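PDB 3FID: putative outer membrane protein (LpxR), which probably removes acyl chains from lipid A in the outer membrane, acting as a lipopolysaccharide-modifying β-barrel enzyme with zinc bound at several sites. Local coordinates for residues A[167-178]-A[197-205]; A[218-229]-A[248-259]. One frame throughout, in Å; residues are numbered along the deposited sequence.

Interaction 1 of 2, residues A[167-178]-A[197-205]; sequences EVSAVGGNLFQY and NGFGLLSRR. With CXE (pentaethylene glycol monodecyl ether), chain M.
The Tyr178 and Phe199 rings belong to a contact in which the loop 197-205 packs on the inner side of a β-hairpin of the outer-membrane barrel. The Tyr178 ring has CB of Val171, its cross-strand neighbour, over one face and a water in its plane at the edge; CG lies between the backbone N and the carbonyl carbon (chi1 68°), which folds the ring back over that neighbour. Phe199 has the other water at its edge, in plane, while Glu167 OE2 approaches its CD2 obliquely at 3.5 Å. The Tyr178 hydroxyl is gripped twice: Leu201 N donates to OH (3.2 Å, 147° at the hydrogen), and OH donates to a water that passes the bond on to Phe199 O. Leu201 buries the largest area. Its CD1 meets Phe176 CG at 3.6 Å and also touches Tyr178 CE1 and Val171 CG1, so one methyl joins both strands of the hairpin to the loop. Leu202 slides antiparallel past Val171, CD2 to CG2 at 3.7 Å. Farther along, Ser169 OG donates to Glu167 OE1 (2.8 Å) and takes a bond from the second water, whose oxygen accepts Phe199 N at 3.0 Å.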
loop_
_atom_site.group_PDB
_atom_site.type_symbol
_atom_site.label_atom_id
_atom_site.label_comp_id
_atom_site.label_asym_id
_atom_site.label_seq_id
_atom_site.Cartn_x
_atom_site.Cartn_y
_atom_site.Cartn_z
ATOM N N GLU A 167 14.881 5.058 6.826
ATOM C CA GLU A 167 13.689 5.043 7.658
ATOM C C GLU A 167 13.531 3.704 8.392
ATOM O O GLU A 167 14.035 2.655 7.943
ATOM C CB GLU A 167 12.423 5.393 6.824
ATOM C CG GLU A 167 12.076 4.393 5.670
ATOM C CD GLU A 167 11.256 3.210 6.147
ATOM O OE1 GLU A 167 10.576 3.279 7.183
ATOM O OE2 GLU A 167 11.292 2.140 5.399
ATOM N N VAL A 168 12.873 3.775 9.546
ATOM C CA VAL A 168 12.393 2.610 10.301
ATOM C C VAL A 168 10.876 2.737 10.492
ATOM O O VAL A 168 10.369 3.830 10.793
ATOM C CB VAL A 168 13.090 2.502 11.698
ATOM C CG1 VAL A 168 12.575 1.267 12.470
ATOM C CG2 VAL A 168 14.595 2.408 11.514
ATOM N N SER A 169 10.160 1.630 10.295
ATOM C CA SER A 169 8.718 1.611 10.473
ATOM C C SER A 169 8.311 0.491 11.384
ATOM O O SER A 169 8.996 -0.519 11.482
ATOM C CB SER A 169 8.014 1.420 9.134
ATOM O OG SER A 169 8.093 2.616 8.374
ATOM N N ALA A 170 7.152 0.642 12.006
ATOM C CA ALA A 170 6.655 -0.376 12.913
ATOM C C ALA A 170 5.130 -0.404 12.870
ATOM O O ALA A 170 4.461 0.656 12.860
ATOM C CB ALA A 170 7.167 -0.107 14.329
ATOM N N VAL A 171 4.582 -1.614 12.808
ATOM C CA VAL A 171 3.134 -1.839 12.884
ATOM C C VAL A 171 2.888 -2.914 13.938
ATOM O O VAL A 171 3.616 -3.893 14.009
ATOM C CB VAL A 171 2.536 -2.281 11.502
ATOM C CG1 VAL A 171 1.045 -2.542 11.590
ATOM C CG2 VAL A 171 2.793 -1.187 10.454
ATOM N N GLY A 172 1.867 -2.705 14.768
ATOM C CA GLY A 172 1.460 -3.730 15.727
ATOM C C GLY A 172 -0.049 -3.840 15.831
ATOM O O GLY A 172 -0.782 -3.013 15.278
ATOM N N GLY A 173 -0.496 -4.847 16.579
ATOM C CA GLY A 173 -1.912 -5.148 16.723
ATOM C C GLY A 173 -2.206 -6.601 16.396
ATOM O O GLY A 173 -1.286 -7.423 16.290
ATOM N N ASN A 174 -3.490 -6.910 16.208
ATOM C CA ASN A 174 -3.945 -8.297 16.065
ATOM C C ASN A 174 -4.244 -8.689 14.621
ATOM O O ASN A 174 -4.698 -9.806 14.343
ATOM C CB ASN A 174 -5.154 -8.573 16.988
ATOM C CG ASN A 174 -6.395 -7.717 16.645
ATOM O OD1 ASN A 174 -6.277 -6.540 16.237
ATOM N ND2 ASN A 174 -7.595 -8.293 16.866
ATOM N N LEU A 175 -3.939 -7.780 13.693
ATOM C CA LEU A 175 -4.119 -8.063 12.275
ATOM C C LEU A 175 -2.764 -8.150 11.566
ATOM O O LEU A 175 -2.488 -9.158 10.903
ATOM C CB LEU A 175 -5.000 -6.993 11.614
ATOM C CG LEU A 175 -6.356 -6.674 12.248
ATOM C CD1 LEU A 175 -7.047 -5.649 11.432
ATOM C CD2 LEU A 175 -7.206 -7.925 12.298
ATOM N N PHE A 176 -1.940 -7.100 11.704
ATOM C CA PHE A 176 -0.567 -7.071 11.159
ATOM C C PHE A 176 0.430 -6.567 12.196
ATOM O O PHE A 176 0.152 -5.620 12.955
ATOM C CB PHE A 176 -0.445 -6.139 9.939
ATOM C CG PHE A 176 -1.448 -6.409 8.849
ATOM C CD1 PHE A 176 -1.184 -7.349 7.836
ATOM C CD2 PHE A 176 -2.654 -5.721 8.834
ATOM C CE1 PHE A 176 -2.122 -7.576 6.825
ATOM C CE2 PHE A 176 -3.576 -5.924 7.833
ATOM C CZ PHE A 176 -3.327 -6.851 6.815
ATOM N N GLN A 177 1.613 -7.162 12.173
ATOM C CA GLN A 177 2.659 -6.786 13.091
ATOM C C GLN A 177 3.987 -7.034 12.399
ATOM O O GLN A 177 4.251 -8.132 11.926
ATOM C CB GLN A 177 2.534 -7.553 14.407
ATOM C CG GLN A 177 3.514 -7.092 15.464
ATOM C CD GLN A 177 2.920 -7.233 16.852
ATOM O OE1 GLN A 177 2.000 -6.505 17.233
ATOM N NE2 GLN A 177 3.407 -8.213 17.593
ATOM N N TYR A 178 4.770 -5.969 12.272
ATOM C CA TYR A 178 6.095 -6.038 11.664
ATOM C C TYR A 178 6.985 -4.866 12.053
ATOM O O TYR A 178 6.512 -3.852 12.578
ATOM C CB TYR A 178 6.013 -6.195 10.139
ATOM C CG TYR A 178 5.483 -4.996 9.368
ATOM C CD1 TYR A 178 4.191 -4.998 8.836
ATOM C CD2 TYR A 178 6.282 -3.857 9.155
ATOM C CE1 TYR A 178 3.711 -3.882 8.072
ATOM C CE2 TYR A 178 5.820 -2.777 8.432
ATOM C CZ TYR A 178 4.532 -2.796 7.886
ATOM O OH TYR A 178 4.080 -1.696 7.163
ATOM N N ASN A 197 7.507 9.943 2.405
ATOM C CA ASN A 197 7.534 8.621 1.755
ATOM C C ASN A 197 6.925 7.536 2.670
ATOM O O ASN A 197 6.497 7.829 3.793
ATOM C CB ASN A 197 8.971 8.233 1.362
ATOM C CG ASN A 197 9.633 9.260 0.472
ATOM O OD1 ASN A 197 9.207 9.500 -0.660
ATOM N ND2 ASN A 197 10.684 9.880 0.988
ATOM N N GLY A 198 6.920 6.290 2.213
ATOM C CA GLY A 198 6.410 5.189 3.017
ATOM C C GLY A 198 6.155 3.939 2.189
ATOM O O GLY A 198 5.979 4.010 0.943
ATOM N N PHE A 199 6.116 2.802 2.896
ATOM C CA PHE A 199 5.935 1.480 2.324
ATOM C C PHE A 199 4.814 0.741 3.071
ATOM O O PHE A 199 4.510 1.054 4.235
ATOM C CB PHE A 199 7.196 0.649 2.503
ATOM C CG PHE A 199 8.424 1.265 1.858
ATOM C CD1 PHE A 199 8.782 0.919 0.548
ATOM C CD2 PHE A 199 9.209 2.191 2.564
ATOM C CE1 PHE A 199 9.922 1.477 -0.051
ATOM C CE2 PHE A 199 10.366 2.732 1.990
ATOM C CZ PHE A 199 10.721 2.389 0.681
ATOM N N GLY A 200 4.245 -0.254 2.406
ATOM C CA GLY A 200 3.331 -1.184 3.079
ATOM C C GLY A 200 2.187 -0.425 3.715
ATOM O O GLY A 200 1.535 0.406 3.054
ATOM N N LEU A 201 1.939 -0.691 4.999
ATOM C CA LEU A 201 0.825 -0.027 5.692
ATOM C C LEU A 201 1.142 1.438 6.047
ATOM O O LEU A 201 0.295 2.159 6.585
ATOM C CB LEU A 201 0.434 -0.846 6.931
ATOM C CG LEU A 201 -0.176 -2.234 6.615
ATOM C CD1 LEU A 201 -0.275 -3.098 7.899
ATOM C CD2 LEU A 201 -1.516 -2.168 5.928
ATOM N N LEU A 202 2.370 1.866 5.759
ATOM C CA LEU A 202 2.757 3.259 5.953
ATOM C C LEU A 202 2.784 4.012 4.604
ATOM O O LEU A 202 3.154 5.179 4.546
ATOM C CB LEU A 202 4.126 3.361 6.680
ATOM C CG LEU A 202 4.285 3.247 8.211
ATOM C CD1 LEU A 202 3.628 4.410 8.983
ATOM C CD2 LEU A 202 3.797 1.871 8.732
ATOM N N SER A 203 2.343 3.368 3.525
ATOM C CA SER A 203 2.342 4.029 2.233
ATOM C C SER A 203 1.319 5.185 2.240
ATOM O O SER A 203 0.280 5.126 2.919
ATOM C CB SER A 203 2.145 3.006 1.101
ATOM O OG SER A 203 0.787 2.667 0.917
ATOM N N ARG A 204 1.639 6.266 1.548
ATOM C CA ARG A 204 0.828 7.466 1.716
ATOM C C ARG A 204 -0.415 7.431 0.816
ATOM O O ARG A 204 -1.377 8.159 1.071
ATOM C CB ARG A 204 1.676 8.725 1.575
ATOM C CG ARG A 204 2.641 8.956 2.800
ATOM C CD ARG A 204 1.915 9.771 3.877
ATOM N NE ARG A 204 1.879 11.158 3.433
ATOM C CZ ARG A 204 1.029 12.081 3.851
ATOM N NH1 ARG A 204 0.077 11.788 4.737
ATOM N NH2 ARG A 204 1.113 13.291 3.348
ATOM N N ARG A 205 -0.394 6.558 -0.195
ATOM C CA ARG A 205 -1.580 6.259 -1.031
ATOM C C ARG A 205 -2.279 7.531 -1.526
ATOM O O ARG A 205 -3.503 7.671 -1.427
ATOM C CB ARG A 205 -2.568 5.347 -0.268
ATOM C CG ARG A 205 -1.906 4.034 0.207
ATOM C CD ARG A 205 -2.889 3.090 0.887
ATOM N NE ARG A 205 -3.868 2.492 -0.035
ATOM C CZ ARG A 205 -4.649 1.456 0.291
ATOM N NH1 ARG A 205 -4.551 0.921 1.502
ATOM N NH2 ARG A 205 -5.506 0.927 -0.594
HETATM C C1 CXE M . 15.574 13.618 19.097
HETATM C C2 CXE M . 15.702 12.115 18.947
HETATM C C3 CXE M . 16.383 11.737 17.630
HETATM C C4 CXE M . 15.762 10.493 16.993
HETATM C C5 CXE M . 16.721 9.810 16.018
HETATM C C6 CXE M . 15.949 8.879 15.086
HETATM C C7 CXE M . 16.750 8.422 13.864
HETATM C C8 CXE M . 16.082 7.202 13.225
HETATM C C9 CXE M . 16.485 6.952 11.770
HETATM C C10 CXE M . 16.770 5.473 11.531
HETATM O O11 CXE M . 17.016 5.233 10.146
HETATM C C12 CXE M . 18.015 4.225 9.911
HETATM C C13 CXE M . 17.459 3.037 9.108
HETATM O O14 CXE M . 18.408 2.563 8.145
HETATM C C15 CXE M . 17.882 1.560 7.268
HETATM C C16 CXE M . 18.513 1.635 5.874
HETATM O O17 CXE M . 18.648 0.310 5.340
HETATM C C18 CXE M . 18.276 0.153 3.963
HETATM C C19 CXE M . 18.385 -1.319 3.547
HETATM O O20 CXE M . 17.120 -1.832 3.101
HETATM C C21 CXE M . 17.105 -3.243 2.853
HETATM C C22 CXE M . 16.820 -3.447 1.371
HETATM O O23 CXE M . 16.661 -4.821 1.029
HETATM C C24 CXE M . 17.037 -5.074 -0.323
HETATM C C25 CXE M . 18.057 -6.192 -0.339
HETATM O O26 CXE M . 18.584 -6.329 -1.647
HETATM O O HOH W 1 7.316 2.713 5.643
HETATM O O HOH W 2 6.108 -0.103 6.438
#

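Interaction 2 of 2, residues A[218-229]-A[248-259]; sequences KVFAGVERREVD and INKTVDEYRVGA. With CXE (pentaethylene glycol monodecyl ether), chain L; CXE (pentaethylene glycol monodecyl ether), chain M; CXE (pentaethylene glycol monodecyl ether), chain K.
Two adjacent antiparallel strands of the barrel wall, 218-228 and 251-259, form this contact, in register from Val219 opposite Ala259 to Glu227 opposite Thr251. Paired N-H and C=O groups join Phe220 to Gly258, Gly222 to Arg256, Glu224 to Glu254 and Arg226 to Val252. On the lipid-facing side Val223 CG2 sits over one face of the Tyr255 ring, 3.7 Å from its centroid, and C13 of a detergent molecule lies over the opposite face. Nearer Glu227 on the same side, Arg225 grips Asp253 side-on: NE reaches OD1 at 2.7 Å and NH2 reaches OD2 at 2.8 Å, both on syn lone pairs, with the two groups virtually coplanar (1°). A bend at chi3 (-63°) turns the guanidinium to the carboxylate, and a detergent ether oxygen lies over one of its faces. Thr251 OG1 donates to Glu227 OE2 at 2.9 Å. The inner side is different. Phe220 lays its ring over Gly258, whose CA lies 3.9 Å from the ring centroid. Beyond it, Glu254 takes Arg226 NH2 on OE1 (2.9 Å), from above the carboxylate plane, and Arg256 NE on OE2 (2.6 Å), nearly along the C-O bond. With both oxygens bound to different arginines, this buried carboxylate is fixed in rotation and probably stays ionised, while apolar groups on the other side meet the detergent tails.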
loop_
_atom_site.group_PDB
_atom_site.type_symbol
_atom_site.label_atom_id
_atom_site.label_comp_id
_atom_site.label_asym_id
_atom_site.label_seq_id
_atom_site.Cartn_x
_atom_site.Cartn_y
_atom_site.Cartn_z
ATOM N N LYS A 218 7.834 15.096 -8.484
ATOM C CA LYS A 218 8.649 14.240 -7.629
ATOM C C LYS A 218 8.847 12.923 -8.355
ATOM O O LYS A 218 7.907 12.436 -8.986
ATOM C CB LYS A 218 7.935 14.015 -6.283
ATOM C CG LYS A 218 8.646 13.014 -5.335
ATOM C CD LYS A 218 7.943 12.885 -3.980
ATOM C CE LYS A 218 8.619 11.761 -3.145
ATOM N NZ LYS A 218 7.883 11.609 -1.840
ATOM N N VAL A 219 10.075 12.383 -8.325
ATOM C CA VAL A 219 10.352 11.056 -8.849
ATOM C C VAL A 219 11.121 10.325 -7.770
ATOM O O VAL A 219 11.968 10.921 -7.120
ATOM C CB VAL A 219 11.185 11.085 -10.149
ATOM C CG1 VAL A 219 11.342 9.695 -10.688
ATOM C CG2 VAL A 219 10.510 11.998 -11.234
ATOM N N PHE A 220 10.817 9.051 -7.533
ATOM C CA PHE A 220 11.402 8.378 -6.380
ATOM C C PHE A 220 11.560 6.893 -6.621
ATOM O O PHE A 220 10.884 6.307 -7.485
ATOM C CB PHE A 220 10.558 8.588 -5.089
ATOM C CG PHE A 220 9.223 7.919 -5.160
ATOM C CD1 PHE A 220 8.138 8.572 -5.750
ATOM C CD2 PHE A 220 9.067 6.608 -4.719
ATOM C CE1 PHE A 220 6.892 7.927 -5.879
ATOM C CE2 PHE A 220 7.833 5.958 -4.841
ATOM C CZ PHE A 220 6.747 6.625 -5.437
ATOM N N ALA A 221 12.462 6.306 -5.852
ATOM C CA ALA A 221 12.700 4.865 -5.856
ATOM C C ALA A 221 13.110 4.480 -4.435
ATOM O O ALA A 221 13.910 5.186 -3.810
ATOM C CB ALA A 221 13.796 4.533 -6.872
ATOM N N GLY A 222 12.538 3.394 -3.900
ATOM C CA GLY A 222 12.851 2.953 -2.528
ATOM C C GLY A 222 12.622 1.467 -2.326
ATOM O O GLY A 222 11.949 0.825 -3.122
ATOM N N VAL A 223 13.181 0.936 -1.248
ATOM C CA VAL A 223 12.979 -0.460 -0.833
ATOM C C VAL A 223 12.941 -0.467 0.681
ATOM O O VAL A 223 13.679 0.297 1.345
ATOM C CB VAL A 223 14.062 -1.435 -1.375
ATOM C CG1 VAL A 223 15.520 -0.986 -1.008
ATOM C CG2 VAL A 223 13.788 -2.868 -0.925
ATOM N N GLU A 224 12.070 -1.309 1.231
ATOM C CA GLU A 224 11.997 -1.505 2.657
ATOM C C GLU A 224 11.986 -2.995 2.951
ATOM O O GLU A 224 11.234 -3.731 2.356
ATOM C CB GLU A 224 10.727 -0.860 3.238
ATOM C CG GLU A 224 10.576 -1.106 4.746
ATOM C CD GLU A 224 9.236 -0.640 5.313
ATOM O OE1 GLU A 224 8.234 -1.380 5.254
ATOM O OE2 GLU A 224 9.190 0.488 5.832
ATOM N N ARG A 225 12.838 -3.442 3.860
ATOM C CA ARG A 225 12.758 -4.835 4.307
ATOM C C ARG A 225 11.931 -4.935 5.577
ATOM O O ARG A 225 12.258 -4.300 6.586
ATOM C CB ARG A 225 14.176 -5.381 4.577
ATOM C CG ARG A 225 14.154 -6.753 5.295
ATOM C CD ARG A 225 15.436 -7.518 4.980
ATOM N NE ARG A 225 15.512 -7.805 3.558
ATOM C CZ ARG A 225 16.517 -8.434 2.969
ATOM N NH1 ARG A 225 17.550 -8.852 3.697
ATOM N NH2 ARG A 225 16.496 -8.645 1.661
ATOM N N ARG A 226 10.904 -5.773 5.594
ATOM C CA ARG A 226 10.242 -5.953 6.886
ATOM C C ARG A 226 10.294 -7.343 7.465
ATOM O O ARG A 226 10.322 -8.340 6.734
ATOM C CB ARG A 226 8.821 -5.408 6.873
ATOM C CG ARG A 226 7.987 -5.931 5.765
ATOM C CD ARG A 226 6.749 -5.020 5.675
ATOM N NE ARG A 226 5.670 -5.643 4.937
ATOM C CZ ARG A 226 5.270 -5.288 3.711
ATOM N NH1 ARG A 226 4.229 -5.908 3.152
ATOM N NH2 ARG A 226 5.873 -4.316 3.054
ATOM N N GLU A 227 10.386 -7.385 8.790
ATOM C CA GLU A 227 10.431 -8.637 9.541
ATOM C C GLU A 227 9.042 -8.828 10.114
ATOM O O GLU A 227 8.594 -8.041 10.934
ATOM C CB GLU A 227 11.457 -8.539 10.657
ATOM C CG GLU A 227 11.798 -9.862 11.273
ATOM C CD GLU A 227 12.562 -10.795 10.311
ATOM O OE1 GLU A 227 12.692 -11.980 10.698
ATOM O OE2 GLU A 227 12.999 -10.350 9.194
ATOM N N VAL A 228 8.365 -9.868 9.643
ATOM C CA VAL A 228 6.922 -9.988 9.811
ATOM C C VAL A 228 6.636 -10.949 10.977
ATOM O O VAL A 228 7.116 -12.100 10.989
ATOM C CB VAL A 228 6.258 -10.489 8.496
ATOM C CG1 VAL A 228 4.732 -10.660 8.680
ATOM C CG2 VAL A 228 6.546 -9.517 7.336
ATOM N N ASP A 229 5.881 -10.454 11.949
ATOM C CA ASP A 229 5.419 -11.249 13.068
ATOM C C ASP A 229 4.008 -11.783 12.803
ATOM O O ASP A 229 3.705 -12.963 13.052
ATOM C CB ASP A 229 5.428 -10.409 14.356
ATOM C CG ASP A 229 4.898 -11.193 15.559
ATOM O OD1 ASP A 229 3.912 -10.734 16.184
ATOM O OD2 ASP A 229 5.451 -12.288 15.856
ATOM N N ILE A 248 3.903 -18.432 6.442
ATOM C CA ILE A 248 4.387 -17.072 6.115
ATOM C C ILE A 248 5.908 -17.022 6.054
ATOM O O ILE A 248 6.587 -17.796 6.726
ATOM C CB ILE A 248 3.875 -15.959 7.087
ATOM C CG1 ILE A 248 4.488 -16.093 8.492
ATOM C CG2 ILE A 248 2.351 -15.944 7.108
ATOM C CD1 ILE A 248 4.535 -14.741 9.263
ATOM N N ASN A 249 6.430 -16.136 5.204
ATOM C CA ASN A 249 7.859 -15.843 5.194
ATOM C C ASN A 249 8.043 -14.666 6.126
ATOM O O ASN A 249 7.278 -13.690 6.071
ATOM C CB ASN A 249 8.325 -15.435 3.807
ATOM C CG ASN A 249 8.483 -16.607 2.873
ATOM O OD1 ASN A 249 8.747 -17.738 3.292
ATOM N ND2 ASN A 249 8.378 -16.333 1.578
ATOM N N LYS A 250 9.038 -14.770 6.987
ATOM C CA LYS A 250 9.260 -13.758 7.996
ATOM C C LYS A 250 9.973 -12.512 7.474
ATOM O O LYS A 250 9.902 -11.473 8.106
ATOM C CB LYS A 250 9.992 -14.367 9.195
ATOM C CG LYS A 250 9.153 -15.532 9.772
ATOM C CD LYS A 250 9.061 -15.460 11.269
ATOM C CE LYS A 250 10.020 -16.425 11.954
ATOM N NZ LYS A 250 9.475 -17.803 12.011
ATOM N N THR A 251 10.661 -12.623 6.341
ATOM C CA THR A 251 11.345 -11.481 5.736
ATOM C C THR A 251 10.724 -11.161 4.387
ATOM O O THR A 251 10.659 -12.018 3.483
ATOM C CB THR A 251 12.871 -11.731 5.607
ATOM O OG1 THR A 251 13.375 -12.121 6.890
ATOM C CG2 THR A 251 13.558 -10.485 5.192
ATOM N N VAL A 252 10.238 -9.919 4.272
ATOM C CA VAL A 252 9.498 -9.478 3.092
ATOM C C VAL A 252 10.044 -8.093 2.669
ATOM O O VAL A 252 10.125 -7.165 3.477
ATOM C CB VAL A 252 7.943 -9.428 3.378
ATOM C CG1 VAL A 252 7.190 -8.748 2.221
ATOM C CG2 VAL A 252 7.371 -10.827 3.600
ATOM N N ASP A 253 10.422 -7.974 1.405
ATOM C CA ASP A 253 10.921 -6.715 0.849
ATOM C C ASP A 253 9.858 -6.092 -0.018
ATOM O O ASP A 253 9.149 -6.800 -0.746
ATOM C CB ASP A 253 12.153 -6.960 -0.023
ATOM C CG ASP A 253 13.339 -7.452 0.769
ATOM O OD1 ASP A 253 13.352 -7.267 1.998
ATOM O OD2 ASP A 253 14.256 -8.029 0.145
ATOM N N GLU A 254 9.756 -4.765 0.051
ATOM C CA GLU A 254 8.835 -4.001 -0.802
ATOM C C GLU A 254 9.584 -2.917 -1.587
ATOM O O GLU A 254 10.284 -2.072 -0.993
ATOM C CB GLU A 254 7.716 -3.359 0.022
ATOM C CG GLU A 254 6.704 -2.536 -0.852
ATOM C CD GLU A 254 5.530 -2.030 -0.059
ATOM O OE1 GLU A 254 4.956 -2.826 0.692
ATOM O OE2 GLU A 254 5.151 -0.848 -0.219
ATOM N N TYR A 255 9.435 -2.948 -2.906
ATOM C CA TYR A 255 10.070 -1.981 -3.804
ATOM C C TYR A 255 9.013 -1.042 -4.353
ATOM O O TYR A 255 7.910 -1.478 -4.686
ATOM C CB TYR A 255 10.709 -2.720 -4.983
ATOM C CG TYR A 255 11.869 -3.571 -4.571
ATOM C CD1 TYR A 255 13.169 -3.081 -4.691
ATOM C CD2 TYR A 255 11.684 -4.876 -4.065
ATOM C CE1 TYR A 255 14.260 -3.846 -4.334
ATOM C CE2 TYR A 255 12.782 -5.658 -3.698
ATOM C CZ TYR A 255 14.063 -5.123 -3.825
ATOM O OH TYR A 255 15.190 -5.840 -3.456
ATOM N N ARG A 256 9.338 0.247 -4.465
ATOM C CA ARG A 256 8.385 1.234 -4.985
ATOM C C ARG A 256 9.174 2.196 -5.864
ATOM O O ARG A 256 10.200 2.728 -5.429
ATOM C CB ARG A 256 7.702 2.053 -3.866
ATOM C CG ARG A 256 6.985 1.245 -2.792
ATOM C CD ARG A 256 6.012 2.123 -1.959
ATOM N NE ARG A 256 4.874 1.254 -1.640
ATOM C CZ ARG A 256 3.617 1.338 -2.098
ATOM N NH1 ARG A 256 2.762 0.419 -1.701
ATOM N NH2 ARG A 256 3.182 2.325 -2.901
ATOM N N VAL A 257 8.710 2.378 -7.094
ATOM C CA VAL A 257 9.284 3.325 -8.008
ATOM C C VAL A 257 8.121 4.138 -8.554
ATOM O O VAL A 257 7.115 3.567 -9.037
ATOM C CB VAL A 257 10.016 2.569 -9.170
ATOM C CG1 VAL A 257 10.395 3.533 -10.295
ATOM C CG2 VAL A 257 11.218 1.744 -8.622
ATOM N N GLY A 258 8.224 5.465 -8.510
ATOM C CA GLY A 258 7.098 6.250 -8.979
ATOM C C GLY A 258 7.340 7.724 -9.152
ATOM O O GLY A 258 8.472 8.193 -9.040
ATOM N N ALA A 259 6.260 8.450 -9.422
ATOM C CA ALA A 259 6.332 9.896 -9.698
ATOM C C ALA A 259 4.993 10.577 -9.417
ATOM O O ALA A 259 3.917 9.939 -9.455
ATOM C CB ALA A 259 6.725 10.151 -11.166
HETATM C C1 CXE L . 19.437 2.348 -1.082
HETATM C C2 CXE L . 18.643 3.393 -1.849
HETATM C C3 CXE L . 17.272 2.850 -2.220
HETATM C C4 CXE L . 17.092 2.640 -3.716
HETATM C C5 CXE L . 16.507 1.252 -3.980
HETATM C C6 CXE L . 15.325 1.299 -4.950
HETATM C C7 CXE L . 15.244 0.016 -5.745
HETATM C C8 CXE L . 14.079 0.025 -6.705
HETATM C C9 CXE L . 14.453 -0.700 -7.984
HETATM C C10 CXE L . 13.604 -1.945 -8.236
HETATM O O11 CXE L . 14.398 -2.889 -8.952
HETATM C C12 CXE L . 13.767 -4.148 -9.203
HETATM C C13 CXE L . 13.792 -5.072 -7.988
HETATM O O14 CXE L . 15.099 -5.621 -7.803
HETATM C C15 CXE L . 15.125 -6.678 -6.838
HETATM C C1 CXE M . 15.574 13.618 19.097
HETATM C C2 CXE M . 15.702 12.115 18.947
HETATM C C3 CXE M . 16.383 11.737 17.630
HETATM C C4 CXE M . 15.762 10.493 16.993
HETATM C C5 CXE M . 16.721 9.810 16.018
HETATM C C6 CXE M . 15.949 8.879 15.086
HETATM C C7 CXE M . 16.750 8.422 13.864
HETATM C C8 CXE M . 16.082 7.202 13.225
HETATM C C9 CXE M . 16.485 6.952 11.770
HETATM C C10 CXE M . 16.770 5.473 11.531
HETATM O O11 CXE M . 17.016 5.233 10.146
HETATM C C12 CXE M . 18.015 4.225 9.911
HETATM C C13 CXE M . 17.459 3.037 9.108
HETATM O O14 CXE M . 18.408 2.563 8.145
HETATM C C15 CXE M . 17.882 1.560 7.268
HETATM C C16 CXE M . 18.513 1.635 5.874
HETATM O O17 CXE M . 18.648 0.310 5.340
HETATM C C18 CXE M . 18.276 0.153 3.963
HETATM C C19 CXE M . 18.385 -1.319 3.547
HETATM O O20 CXE M . 17.120 -1.832 3.101
HETATM C C21 CXE M . 17.105 -3.243 2.853
HETATM C C22 CXE M . 16.820 -3.447 1.371
HETATM O O23 CXE M . 16.661 -4.821 1.029
HETATM C C24 CXE M . 17.037 -5.074 -0.323
HETATM C C25 CXE M . 18.057 -6.192 -0.339
HETATM O O26 CXE M . 18.584 -6.329 -1.647
HETATM C C1 CXE K . 15.885 9.634 -8.017
HETATM C C2 CXE K . 14.803 8.576 -8.099
HETATM C C3 CXE K . 15.092 7.532 -9.178
HETATM C C4 CXE K . 14.537 7.948 -10.541
HETATM C C5 CXE K . 14.690 6.894 -11.629
HETATM C C6 CXE K . 13.444 6.882 -12.517
HETATM C C7 CXE K . 13.710 6.559 -13.990
HETATM C C8 CXE K . 12.389 6.499 -14.753
HETATM C C9 CXE K . 12.536 5.999 -16.183
HETATM C C10 CXE K . 11.193 6.049 -16.906
HETATM O O11 CXE K . 11.360 5.805 -18.304
HETATM C C12 CXE K . 10.111 5.598 -18.969
HETATM C C13 CXE K . 10.320 4.859 -20.291
HETATM O O14 CXE K . 9.058 4.591 -20.918
HETATM C C15 CXE K . 8.998 3.318 -21.565
HETATM C C16 CXE K . 8.745 2.216 -20.533
HETATM O O17 CXE K . 8.424 0.978 -21.174
HETATM C C18 CXE K . 9.393 -0.040 -20.923
HETATM C C19 CXE K . 9.220 -1.178 -21.920
HETATM O O20 CXE K . 8.170 -0.844 -22.826
#

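In the fold
The pair illustrates how a barrel wall and a loop folded against its inner side are tied together through side chains. Strands 176-188 and 215-228 are neighbours, and the centres of interactions 1 and 2 lie about 10 Å apart. Phe199 CG packs on Glu224 CB at 3.4 Å, Asn197 OD1 meets Lys218 NZ at 2.8 Å in a probable hydrogen bond, and Gly200 N donates to Glu254 OE2, tying the loop to the arginine-glutamate network. Glu167 OE2 and Glu224 OE2 are only 2.7 Å apart, which suggests a shared proton. Outside, one detergent molecule touches both contacts; inside, the Leu201 side chain lies about 6 Å from those of His84 and Asp104, which bind zinc.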